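Local structure of diaminopimelate decarboxylase (Phaeodactylum tricornutum, 7JPJ) at residues 58-63 against 393-398. The protein probably decarboxylates diaminopimelate in lysine biosynthesis, as a dimeric enzyme of the pyridoxal 5'-phosphate-dependent decarboxylase family. Residues are numbered along the deposited sequence; the frame is centred on the assembly and turned at random.
Sequences AMKACP and GAYCSG. With SO4 (sulfate ion), chain D.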
# COMPACT_ATOMS: atom_id res chain seq x y z
N ALA A 58 6.33 -4.73 18.54
CA ALA A 58 5.17 -4.75 17.64
C ALA A 58 5.66 -5.19 16.27
O ALA A 58 5.98 -4.36 15.41
CB ALA A 58 4.49 -3.39 17.60
N MET A 59 5.70 -6.50 16.04
CA MET A 59 6.35 -7.05 14.86
C MET A 59 5.69 -6.61 13.56
O MET A 59 6.29 -6.80 12.49
CB MET A 59 6.37 -8.58 14.91
CG MET A 59 5.00 -9.21 15.03
SD MET A 59 5.09 -11.01 15.13
CE MET A 59 5.79 -11.41 13.53
N LYS A 60 4.48 -6.04 13.61
CA LYS A 60 3.83 -5.55 12.40
C LYS A 60 4.66 -4.47 11.70
O LYS A 60 4.43 -4.20 10.52
CB LYS A 60 2.44 -5.00 12.74
CG LYS A 60 2.46 -3.65 13.44
CD LYS A 60 1.14 -3.36 14.13
CE LYS A 60 1.18 -2.03 14.87
NZ LYS A 60 0.01 -1.85 15.76
N ALA A 61 5.61 -3.86 12.41
CA ALA A 61 6.44 -2.82 11.81
C ALA A 61 7.53 -3.41 10.93
O ALA A 61 7.94 -2.78 9.95
CB ALA A 61 7.06 -1.95 12.90
N CYS A 62 8.02 -4.61 11.25
CA CYS A 62 9.03 -5.32 10.47
C CYS A 62 9.14 -6.77 10.93
O CYS A 62 9.76 -7.04 11.97
CB CYS A 62 10.39 -4.63 10.58
SG CYS A 62 11.60 -5.29 9.41
N PRO A 63 8.58 -7.72 10.18
CA PRO A 63 8.45 -9.09 10.71
C PRO A 63 9.55 -10.05 10.30
O PRO A 63 9.37 -11.26 10.45
CB PRO A 63 7.09 -9.54 10.14
CG PRO A 63 6.86 -8.66 8.91
CD PRO A 63 7.88 -7.55 8.90
N GLY A 393 12.86 1.43 8.31
CA GLY A 393 12.81 0.12 8.93
C GLY A 393 11.50 -0.22 9.60
O GLY A 393 11.34 -1.34 10.10
N ALA A 394 10.55 0.71 9.61
CA ALA A 394 9.25 0.51 10.24
C ALA A 394 8.15 0.82 9.23
O ALA A 394 8.14 1.90 8.64
CB ALA A 394 9.09 1.38 11.48
N TYR A 395 7.24 -0.14 9.03
CA TYR A 395 6.09 0.04 8.15
C TYR A 395 6.51 0.38 6.73
O TYR A 395 5.88 1.21 6.05
CB TYR A 395 5.13 1.09 8.72
CG TYR A 395 4.70 0.79 10.13
CD1 TYR A 395 3.80 -0.23 10.40
CD2 TYR A 395 5.20 1.52 11.20
CE1 TYR A 395 3.41 -0.51 11.69
CE2 TYR A 395 4.82 1.24 12.50
CZ TYR A 395 3.92 0.22 12.74
OH TYR A 395 3.52 -0.06 14.03
N CYS A 396 7.58 -0.26 6.26
CA CYS A 396 8.00 -0.15 4.86
C CYS A 396 8.04 -1.52 4.22
O CYS A 396 7.18 -1.84 3.40
CB CYS A 396 9.35 0.57 4.76
SG CYS A 396 9.31 2.28 5.34
N SER A 397 9.02 -2.37 4.57
CA SER A 397 9.00 -3.75 4.11
C SER A 397 7.74 -4.46 4.58
O SER A 397 7.15 -5.26 3.84
CB SER A 397 10.24 -4.48 4.59
OG SER A 397 10.21 -5.84 4.20
N GLY A 398 7.30 -4.19 5.81
CA GLY A 398 6.11 -4.83 6.34
C GLY A 398 4.79 -4.21 5.92
O GLY A 398 3.74 -4.75 6.26
S SO4 D . 4.09 2.24 16.92
O1 SO4 D . 4.48 3.49 16.28
O2 SO4 D . 4.71 2.16 18.24
O3 SO4 D . 4.53 1.10 16.11
O4 SO4 D . 2.63 2.20 17.04
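Ala61 and Tyr395 are joined through their backbones: Tyr395 N donates to Ala61 O over 2.9 Å, on a lone pair in the carbonyl plane, with an N-H...O angle of 162°. The contact links the two domains of a fold-type III pyridoxal-phosphate enzyme. Residues 58-63 lie in the loop after strand 53-58 of the TIM-like barrel, with a 3-10 turn at 59-61. Residues 393-398 form a loop after strand 386-390 of the beta domain. Ala61 O also receives a longer CA-H...O contact from Ala394 CA.

Ala61 CB sits over one face of the Tyr395 ring in a CH-pi contact, 4.0 Å from the ring centroid and nearer the ring's border than its centre. Ala61 CB also meets Ala394 CB at 4.2 Å. The Lys60 and Tyr395 side chains cross at a slant, with Lys60 CG 3.7 Å from Tyr395 CE1. With chi1 at 75°, CG is tucked between the two backbone neighbours of CA, and the rest of the chain, stretched out, brings CE beside the phenol oxygen. Lys60, the predicted attachment point of the cofactor (not attached here), also packs on Cys357 of the second subunit, the predicted proton donor.

Just after the turn, Cys62 CB approaches Gly393 O at 3.5 Å, and Pro63 CD rests near Gly398 CA. A sulfate, probably a crystallisation additive, lies at the ring edge. Thr282 OG1, Gly238 N and Gly281 N also bind it, a site consistent with that of the cofactor phosphate in this family. Tyr395 OH donates to sulfate O3 at 2.6 Å, close to the ring plane.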